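Local atomic coordinates of probable branched-chain amino acid ABC transporter, amino acid binding protein (Thermus thermophilus, PDB entry 3LKB), a protein that binds valine and probably other branched-chain amino acids, and probably delivers them to an ABC transporter for uptake. Residues A[116-124]-A[345-356]; A[208-219]-A[238-249]. The protein carries 2 engineered substitutions. All blocks are in the same frame, centred on the assembly; numbering follows the deposited sequence.

Contact 1. Residues A[116-124]-A[345-356]; sequences NDYIFLPTT and FTKSEHTGAEGL. With NA (sodium ion), chain E.
Phe-120 and His-350 (chi1 -87° in the histidine) both turn CG away from the carbonyl carbon, beside the backbone N, and their rings meet face to face. The centroids are 4.1 Å apart and the planes at 26°. They belong to a short parallel pairing of two chain segments in this periplasmic-binding-protein fold, next to a sodium site. Phe-345, with the same kind of first torsion, completes an aromatic cluster. The edge of Phe-120 meets the face of Phe-345 in a T-shaped pair with planes at 72°. Ile-320 of helix 313-321 touches both phenylalanines. The imidazole is also held at its edge: His-350 NE2 donates to Asp-117 O at 3.1 Å, close to its own ring plane but from above the carbonyl plane.

Backbone bonds carry the pairing onward. Leu-121 N reaches His-350 O at 2.9 Å, and Leu-121 O accepts from Gly-352 N at 2.7 Å. Ala-353 N then gives a nearly straight bond to Pro-122 O. The chain turns a corner at Gly-352, and there two carbonyls bind the metal. Asp-344 and a water complete the site, where the sodium ion lies 2.2 Å from Thr-351 O and 2.5 Å from Gly-352 O.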
loop_
_atom_site.group_PDB
_atom_site.type_symbol
_atom_site.label_atom_id
_atom_site.label_comp_id
_atom_site.label_asym_id
_atom_site.label_seq_id
_atom_site.Cartn_x
_atom_site.Cartn_y
_atom_site.Cartn_z
ATOM N N ASN A 116 12.310 14.836 -25.481
ATOM C CA ASN A 116 11.557 15.632 -24.520
ATOM C C ASN A 116 10.332 16.384 -25.094
ATOM O O ASN A 116 9.669 17.120 -24.367
ATOM C CB ASN A 116 12.505 16.640 -23.850
ATOM C CG ASN A 116 13.059 17.696 -24.833
ATOM O OD1 ASN A 116 13.170 18.872 -24.488
ATOM N ND2 ASN A 116 13.435 17.271 -26.036
ATOM N N ASP A 117 9.999 16.183 -26.369
ATOM C CA ASP A 117 8.916 16.967 -26.944
ATOM C C ASP A 117 7.520 16.673 -26.349
ATOM O O ASP A 117 6.635 17.554 -26.362
ATOM C CB ASP A 117 8.889 16.808 -28.455
ATOM C CG ASP A 117 10.155 17.336 -29.155
ATOM O OD1 ASP A 117 10.784 18.346 -28.694
ATOM O OD2 ASP A 117 10.502 16.722 -30.209
ATOM N N TYR A 118 7.342 15.467 -25.798
ATOM C CA TYR A 118 6.009 15.009 -25.329
ATOM C C TYR A 118 5.807 14.814 -23.826
ATOM O O TYR A 118 4.818 14.225 -23.416
ATOM C CB TYR A 118 5.618 13.716 -26.043
ATOM C CG TYR A 118 5.605 13.935 -27.519
ATOM C CD1 TYR A 118 6.703 13.556 -28.300
ATOM C CD2 TYR A 118 4.550 14.622 -28.125
ATOM C CE1 TYR A 118 6.722 13.801 -29.639
ATOM C CE2 TYR A 118 4.546 14.897 -29.462
ATOM C CZ TYR A 118 5.641 14.466 -30.225
ATOM O OH TYR A 118 5.656 14.675 -31.581
ATOM N N ILE A 119 6.720 15.321 -23.001
ATOM C CA ILE A 119 6.616 15.086 -21.565
ATOM C C ILE A 119 6.283 16.375 -20.872
ATOM O O ILE A 119 6.971 17.380 -21.085
ATOM C CB ILE A 119 7.941 14.551 -21.066
ATOM C CG1 ILE A 119 8.213 13.208 -21.788
ATOM C CG2 ILE A 119 7.952 14.489 -19.514
ATOM C CD1 ILE A 119 9.590 12.648 -21.545
ATOM N N PHE A 120 5.227 16.384 -20.060
ATOM C CA PHE A 120 4.818 17.632 -19.416
ATOM C C PHE A 120 4.713 17.481 -17.929
ATOM O O PHE A 120 3.937 16.687 -17.451
ATOM C CB PHE A 120 3.491 18.151 -19.987
ATOM C CG PHE A 120 3.562 18.480 -21.432
ATOM C CD1 PHE A 120 3.348 17.494 -22.396
ATOM C CD2 PHE A 120 3.889 19.758 -21.837
ATOM C CE1 PHE A 120 3.485 17.799 -23.751
ATOM C CE2 PHE A 120 3.986 20.090 -23.182
ATOM C CZ PHE A 120 3.783 19.110 -24.145
ATOM N N LEU A 121 5.522 18.268 -17.211
ATOM C CA LEU A 121 5.575 18.284 -15.763
ATOM C C LEU A 121 4.436 19.154 -15.238
ATOM O O LEU A 121 4.315 20.307 -15.655
ATOM C CB LEU A 121 6.921 18.865 -15.341
ATOM C CG LEU A 121 7.994 17.861 -14.956
ATOM C CD1 LEU A 121 7.896 16.583 -15.742
ATOM C CD2 LEU A 121 9.387 18.425 -15.032
ATOM N N PRO A 122 3.574 18.600 -14.361
ATOM C CA PRO A 122 2.471 19.397 -13.843
ATOM C C PRO A 122 2.977 20.492 -12.928
ATOM O O PRO A 122 2.379 21.548 -12.905
ATOM C CB PRO A 122 1.636 18.384 -13.040
ATOM C CG PRO A 122 1.956 17.105 -13.574
ATOM C CD PRO A 122 3.437 17.190 -13.955
ATOM N N THR A 123 4.085 20.256 -12.211
ATOM C CA THR A 123 4.609 21.279 -11.277
ATOM C C THR A 123 6.117 21.468 -11.306
ATOM O O THR A 123 6.824 20.824 -12.059
ATOM C CB THR A 123 4.200 21.024 -9.794
ATOM O OG1 THR A 123 5.025 19.997 -9.211
ATOM C CG2 THR A 123 2.723 20.680 -9.642
ATOM N N THR A 124 6.616 22.331 -10.435
ATOM C CA THR A 124 8.059 22.527 -10.303
ATOM C C THR A 124 8.851 21.230 -10.139
ATOM O O THR A 124 8.315 20.203 -9.714
ATOM C CB THR A 124 8.398 23.439 -9.115
ATOM O OG1 THR A 124 7.902 22.850 -7.887
ATOM C CG2 THR A 124 7.814 24.845 -9.357
ATOM N N PHE A 345 1.180 25.556 -20.422
ATOM C CA PHE A 345 2.205 24.917 -21.213
ATOM C C PHE A 345 2.287 25.587 -22.592
ATOM O O PHE A 345 1.325 26.184 -23.059
ATOM C CB PHE A 345 1.826 23.452 -21.462
ATOM C CG PHE A 345 1.710 22.606 -20.214
ATOM C CD1 PHE A 345 2.831 22.276 -19.479
ATOM C CD2 PHE A 345 0.479 22.116 -19.806
ATOM C CE1 PHE A 345 2.737 21.496 -18.342
ATOM C CE2 PHE A 345 0.378 21.312 -18.644
ATOM C CZ PHE A 345 1.505 21.001 -17.941
ATOM N N THR A 346 3.445 25.470 -23.230
ATOM C CA THR A 346 3.582 25.803 -24.608
ATOM C C THR A 346 4.529 24.758 -25.158
ATOM O O THR A 346 5.092 23.968 -24.395
ATOM C CB THR A 346 4.287 27.177 -24.836
ATOM O OG1 THR A 346 5.671 27.071 -24.450
ATOM C CG2 THR A 346 3.565 28.349 -24.131
ATOM N N LYS A 347 4.767 24.802 -26.467
ATOM C CA LYS A 347 5.763 23.917 -27.075
ATOM C C LYS A 347 7.138 23.972 -26.443
ATOM O O LYS A 347 7.899 23.014 -26.513
ATOM C CB LYS A 347 5.906 24.203 -28.547
ATOM C CG LYS A 347 4.864 23.465 -29.322
ATOM C CD LYS A 347 3.830 24.408 -29.898
ATOM C CE LYS A 347 3.213 23.851 -31.199
ATOM N NZ LYS A 347 4.257 23.265 -32.092
ATOM N N SER A 348 7.467 25.096 -25.826
ATOM C CA SER A 348 8.814 25.268 -25.294
ATOM C C SER A 348 8.790 25.368 -23.771
ATOM O O SER A 348 9.837 25.364 -23.124
ATOM C CB SER A 348 9.455 26.506 -25.914
ATOM O OG SER A 348 8.741 27.634 -25.478
ATOM N N GLU A 349 7.598 25.466 -23.198
ATOM C CA GLU A 349 7.464 25.511 -21.747
ATOM C C GLU A 349 6.680 24.301 -21.229
ATOM O O GLU A 349 5.483 24.229 -21.374
ATOM C CB GLU A 349 6.873 26.841 -21.274
ATOM C CG GLU A 349 7.923 27.998 -21.169
ATOM C CD GLU A 349 9.080 27.719 -20.152
ATOM O OE1 GLU A 349 8.779 27.310 -18.978
ATOM O OE2 GLU A 349 10.281 27.906 -20.532
ATOM N N HIS A 350 7.387 23.362 -20.624
ATOM C CA HIS A 350 6.822 22.080 -20.327
ATOM C C HIS A 350 6.541 21.926 -18.824
ATOM O O HIS A 350 6.317 20.824 -18.353
ATOM C CB HIS A 350 7.793 20.998 -20.825
ATOM C CG HIS A 350 7.604 20.607 -22.265
ATOM N ND1 HIS A 350 7.268 21.505 -23.259
ATOM C CD2 HIS A 350 7.703 19.403 -22.878
ATOM C CE1 HIS A 350 7.180 20.883 -24.415
ATOM N NE2 HIS A 350 7.452 19.606 -24.215
ATOM N N THR A 351 6.553 23.010 -18.064
ATOM C CA THR A 351 6.270 22.935 -16.638
ATOM C C THR A 351 4.977 23.636 -16.370
ATOM O O THR A 351 4.870 24.787 -16.706
ATOM C CB THR A 351 7.378 23.615 -15.788
ATOM O OG1 THR A 351 8.581 22.861 -15.947
ATOM C CG2 THR A 351 7.000 23.571 -14.334
ATOM N N GLY A 352 4.003 22.975 -15.745
ATOM C CA GLY A 352 2.676 23.585 -15.593
ATOM C C GLY A 352 2.612 24.727 -14.571
ATOM O O GLY A 352 2.637 25.890 -14.938
ATOM N N ALA A 353 2.566 24.378 -13.301
ATOM C CA ALA A 353 2.663 25.331 -12.229
ATOM C C ALA A 353 4.130 25.617 -11.908
ATOM O O ALA A 353 4.776 24.874 -11.174
ATOM C CB ALA A 353 1.978 24.753 -11.002
ATOM N N GLU A 354 4.646 26.713 -12.433
ATOM C CA GLU A 354 6.045 27.050 -12.253
ATOM C C GLU A 354 6.377 27.653 -10.858
ATOM O O GLU A 354 7.552 27.776 -10.492
ATOM C CB GLU A 354 6.526 27.941 -13.427
ATOM C CG GLU A 354 6.088 29.417 -13.416
ATOM C CD GLU A 354 4.562 29.679 -13.587
ATOM O OE1 GLU A 354 3.787 28.757 -13.998
ATOM O OE2 GLU A 354 4.166 30.849 -13.319
ATOM N N GLY A 355 5.363 28.046 -10.098
ATOM C CA GLY A 355 5.591 28.531 -8.737
ATOM C C GLY A 355 5.535 27.445 -7.670
ATOM O O GLY A 355 4.912 26.365 -7.845
ATOM N N LEU A 356 6.213 27.725 -6.558
ATOM C CA LEU A 356 6.222 26.849 -5.400
ATOM C C LEU A 356 6.292 27.760 -4.185
ATOM O O LEU A 356 6.494 28.974 -4.345
ATOM C CB LEU A 356 7.389 25.837 -5.444
ATOM C CG LEU A 356 8.811 26.353 -5.704
ATOM C CD1 LEU A 356 9.288 27.214 -4.601
ATOM C CD2 LEU A 356 9.753 25.196 -5.857
HETATM NA NA NA E . 3.783 26.728 -16.957
HETATM O O HOH W 1 6.741 19.967 -27.678
HETATM O O HOH W 2 5.260 28.473 -17.222
#

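Contact 2. Residues A[208-219]-A[238-249]; sequences AGPVANILKDAK and LIALAGDAAEGF
Two helices of the alpha/beta domain built on the mixed sheet pack together here. Helix 208-219 lies against 238-242, the end of helix 236-242, and against the turn that follows. The axes approach to 8.7 Å at a signed crossing angle of -45°. Alanines lie where the helices come near: Ala-212 CB meets Ala-242 CB and sits 3.5 Å from Leu-241 CB. Leu-215 reaches deeper. Its CD1 meets Leu-238 CD2 at 3.6 Å, the two side chains crossing at about a right angle, while its CB rests on Ala-245. Leu-238, with CG anti to the backbone N (chi1 -164°), brings its end nearer helix 208-219, where its other methyl, CD1, meets Val-211 CG1 at 3.9 Å. That same CD1 lies over the centre of one face of the Phe-249 ring.

At the margin, Lys-216 bends at chi2 and chi3 and returns to the second helix. Its NZ donates to Leu-241 O at 3.2 Å, nearly along the C=O axis. A methionine in its place would probably leave this carbonyl near the helix end without its ammonium partner. Lys-219 runs its CD past Ala-245 CB at 3.8 Å.

Beneath the helices, Leu-215 and Phe-249 both touch His-227 of strand 226-229, and Val-211 reaches His-204 of strand 201-205. Phe-249 leads into strand 250-253 and its backbone bonds to Ala-361 of strand 357-362.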
loop_
_atom_site.group_PDB
_atom_site.type_symbol
_atom_site.label_atom_id
_atom_site.label_comp_id
_atom_site.label_asym_id
_atom_site.label_seq_id
_atom_site.Cartn_x
_atom_site.Cartn_y
_atom_site.Cartn_z
ATOM N N ALA A 208 7.817 10.108 2.435
ATOM C CA ALA A 208 7.675 10.495 3.815
ATOM C C ALA A 208 8.131 9.477 4.891
ATOM O O ALA A 208 8.580 9.898 5.944
ATOM C CB ALA A 208 6.246 10.954 4.076
ATOM N N GLY A 209 7.976 8.166 4.671
ATOM C CA GLY A 209 8.339 7.144 5.716
ATOM C C GLY A 209 9.823 7.157 6.107
ATOM O O GLY A 209 10.167 7.250 7.265
ATOM N N PRO A 210 10.742 7.096 5.130
ATOM C CA PRO A 210 12.159 7.256 5.571
ATOM C C PRO A 210 12.467 8.582 6.292
ATOM O O PRO A 210 13.251 8.623 7.280
ATOM C CB PRO A 210 12.945 7.152 4.266
ATOM C CG PRO A 210 12.003 6.224 3.369
ATOM C CD PRO A 210 10.622 6.772 3.697
ATOM N N VAL A 211 11.861 9.667 5.820
ATOM C CA VAL A 211 12.091 10.963 6.463
ATOM C C VAL A 211 11.569 10.963 7.915
ATOM O O VAL A 211 12.295 11.363 8.828
ATOM C CB VAL A 211 11.500 12.148 5.647
ATOM C CG1 VAL A 211 11.661 13.495 6.429
ATOM C CG2 VAL A 211 12.182 12.243 4.315
ATOM N N ALA A 212 10.338 10.483 8.110
ATOM C CA ALA A 212 9.733 10.367 9.429
ATOM C C ALA A 212 10.622 9.593 10.410
ATOM O O ALA A 212 10.787 9.985 11.614
ATOM C CB ALA A 212 8.359 9.694 9.307
ATOM N N ASN A 213 11.185 8.488 9.930
ATOM C CA ASN A 213 12.074 7.699 10.773
ATOM C C ASN A 213 13.316 8.481 11.225
ATOM O O ASN A 213 13.756 8.405 12.396
ATOM C CB ASN A 213 12.483 6.422 10.037
ATOM C CG ASN A 213 11.332 5.444 9.910
ATOM O OD1 ASN A 213 10.434 5.405 10.773
ATOM N ND2 ASN A 213 11.335 4.658 8.820
ATOM N N ILE A 214 13.902 9.212 10.285
ATOM C CA ILE A 214 15.042 10.048 10.605
ATOM C C ILE A 214 14.657 11.116 11.664
ATOM O O ILE A 214 15.395 11.290 12.634
ATOM C CB ILE A 214 15.651 10.665 9.325
ATOM C CG1 ILE A 214 16.393 9.580 8.542
ATOM C CG2 ILE A 214 16.586 11.815 9.682
ATOM C CD1 ILE A 214 16.716 9.953 7.122
ATOM N N LEU A 215 13.508 11.787 11.503
ATOM C CA LEU A 215 13.070 12.832 12.439
ATOM C C LEU A 215 12.811 12.267 13.817
ATOM O O LEU A 215 13.188 12.862 14.804
ATOM C CB LEU A 215 11.759 13.511 11.957
ATOM C CG LEU A 215 11.755 14.093 10.547
ATOM C CD1 LEU A 215 10.388 14.711 10.142
ATOM C CD2 LEU A 215 12.898 15.051 10.380
ATOM N N LYS A 216 12.152 11.112 13.872
ATOM C CA LYS A 216 11.907 10.440 15.137
ATOM C C LYS A 216 13.215 10.204 15.873
ATOM O O LYS A 216 13.331 10.510 17.032
ATOM C CB LYS A 216 11.130 9.137 14.906
ATOM C CG LYS A 216 9.631 9.407 14.914
ATOM C CD LYS A 216 8.856 8.589 13.962
ATOM C CE LYS A 216 8.479 7.222 14.496
ATOM N NZ LYS A 216 7.606 6.539 13.442
ATOM N N ASP A 217 14.211 9.687 15.177
ATOM C CA ASP A 217 15.508 9.466 15.794
ATOM C C ASP A 217 16.190 10.796 16.175
ATOM O O ASP A 217 16.703 10.911 17.286
ATOM C CB ASP A 217 16.372 8.629 14.860
ATOM C CG ASP A 217 15.994 7.156 14.896
ATOM O OD1 ASP A 217 15.383 6.720 15.913
ATOM O OD2 ASP A 217 16.299 6.442 13.902
ATOM N N ALA A 218 16.145 11.795 15.278
ATOM C CA ALA A 218 16.660 13.140 15.577
ATOM C C ALA A 218 16.123 13.729 16.883
ATOM O O ALA A 218 16.887 14.199 17.736
ATOM C CB ALA A 218 16.382 14.078 14.442
ATOM N N LYS A 219 14.811 13.687 17.025
ATOM C CA LYS A 219 14.142 14.089 18.255
ATOM C C LYS A 219 14.683 13.296 19.478
ATOM O O LYS A 219 15.171 13.891 20.442
ATOM C CB LYS A 219 12.628 13.916 18.069
ATOM C CG LYS A 219 11.780 14.579 19.107
ATOM C CD LYS A 219 10.329 14.090 19.043
ATOM C CE LYS A 219 9.568 14.345 20.382
ATOM N NZ LYS A 219 9.434 15.827 20.579
ATOM N N LEU A 238 3.635 13.175 6.216
ATOM C CA LEU A 238 4.778 13.243 7.125
ATOM C C LEU A 238 4.332 13.431 8.575
ATOM O O LEU A 238 4.858 12.801 9.496
ATOM C CB LEU A 238 5.765 14.344 6.725
ATOM C CG LEU A 238 7.196 14.343 7.310
ATOM C CD1 LEU A 238 8.153 15.137 6.468
ATOM C CD2 LEU A 238 7.146 15.117 8.547
ATOM N N ILE A 239 3.366 14.298 8.798
ATOM C CA ILE A 239 2.890 14.525 10.165
ATOM C C ILE A 239 2.337 13.248 10.780
ATOM O O ILE A 239 2.604 12.933 11.939
ATOM C CB ILE A 239 1.806 15.645 10.207
ATOM C CG1 ILE A 239 2.356 16.954 9.573
ATOM C CG2 ILE A 239 1.172 15.765 11.618
ATOM C CD1 ILE A 239 3.633 17.553 10.262
ATOM N N ALA A 240 1.588 12.499 10.013
ATOM C CA ALA A 240 0.997 11.286 10.520
ATOM C C ALA A 240 2.071 10.258 10.934
ATOM O O ALA A 240 1.870 9.494 11.901
ATOM C CB ALA A 240 0.061 10.658 9.452
ATOM N N LEU A 241 3.168 10.190 10.180
ATOM C CA LEU A 241 4.253 9.194 10.455
ATOM C C LEU A 241 5.261 9.702 11.474
ATOM O O LEU A 241 5.859 8.902 12.178
ATOM C CB LEU A 241 5.002 8.854 9.178
ATOM C CG LEU A 241 4.190 8.150 8.096
ATOM C CD1 LEU A 241 4.980 8.053 6.824
ATOM C CD2 LEU A 241 3.823 6.731 8.570
ATOM N N ALA A 242 5.447 11.018 11.561
ATOM C CA ALA A 242 6.471 11.622 12.420
ATOM C C ALA A 242 5.892 12.271 13.704
ATOM O O ALA A 242 6.624 12.436 14.708
ATOM C CB ALA A 242 7.251 12.665 11.653
ATOM N N GLY A 243 4.611 12.643 13.664
ATOM C CA GLY A 243 4.000 13.354 14.808
ATOM C C GLY A 243 4.819 14.598 15.117
ATOM O O GLY A 243 5.186 15.320 14.238
ATOM N N ASP A 244 5.155 14.801 16.366
ATOM C CA ASP A 244 5.828 16.002 16.793
ATOM C C ASP A 244 7.232 16.098 16.327
ATOM O O ASP A 244 7.842 17.169 16.449
ATOM C CB ASP A 244 5.904 16.043 18.300
ATOM C CG ASP A 244 4.913 16.962 18.868
ATOM O OD1 ASP A 244 3.715 16.794 18.503
ATOM O OD2 ASP A 244 5.321 17.867 19.656
ATOM N N ALA A 245 7.783 14.985 15.861
ATOM C CA ALA A 245 9.160 15.065 15.418
ATOM C C ALA A 245 9.190 15.876 14.139
ATOM O O ALA A 245 10.250 16.309 13.724
ATOM C CB ALA A 245 9.838 13.657 15.257
ATOM N N ALA A 246 8.022 16.092 13.542
ATOM C CA ALA A 246 7.895 16.940 12.317
ATOM C C ALA A 246 7.910 18.458 12.561
ATOM O O ALA A 246 8.169 19.235 11.670
ATOM C CB ALA A 246 6.654 16.568 11.524
ATOM N N GLU A 247 7.598 18.875 13.769
ATOM C CA GLU A 247 7.599 20.322 14.090
ATOM C C GLU A 247 8.779 21.076 13.481
ATOM O O GLU A 247 9.932 20.721 13.713
ATOM C CB GLU A 247 7.659 20.502 15.611
ATOM C CG GLU A 247 7.248 21.881 16.027
ATOM C CD GLU A 247 5.758 22.154 15.770
ATOM O OE1 GLU A 247 4.930 21.204 15.617
ATOM O OE2 GLU A 247 5.428 23.336 15.723
ATOM N N GLY A 248 8.507 22.125 12.721
ATOM C CA GLY A 248 9.584 22.945 12.170
ATOM C C GLY A 248 10.170 22.407 10.868
ATOM O O GLY A 248 11.009 23.060 10.260
ATOM N N PHE A 249 9.757 21.227 10.419
ATOM C CA PHE A 249 10.207 20.761 9.113
ATOM C C PHE A 249 9.882 21.784 8.010
ATOM O O PHE A 249 8.776 22.311 7.993
ATOM C CB PHE A 249 9.474 19.496 8.744
ATOM C CG PHE A 249 10.045 18.788 7.560
ATOM C CD1 PHE A 249 11.208 18.005 7.697
ATOM C CD2 PHE A 249 9.428 18.875 6.316
ATOM C CE1 PHE A 249 11.737 17.283 6.595
ATOM C CE2 PHE A 249 9.952 18.199 5.192
ATOM C CZ PHE A 249 11.098 17.398 5.327
#

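Contact 1 is largely buried, while contact 2 is only partly so and carries lysines at its margin. They lie on opposite sides of the chain's centre, with centres about 31 Å apart, and the two do not meet. Both segments of contact 2 fall between the two segments of contact 1 along the chain. They share no helix or strand, but both second segments lead to neighbouring strands of the mixed sheet, 357-362 after contact 1 and 250-253 after contact 2. Their chemistry differs: contact 1 joins two loop segments through a short parallel pairing, with backbone bonds, stacked rings and metal-binding carbonyls, whereas contact 2 joins two helices and a following turn mainly by apolar side chains, with one lysine-to-carbonyl bond.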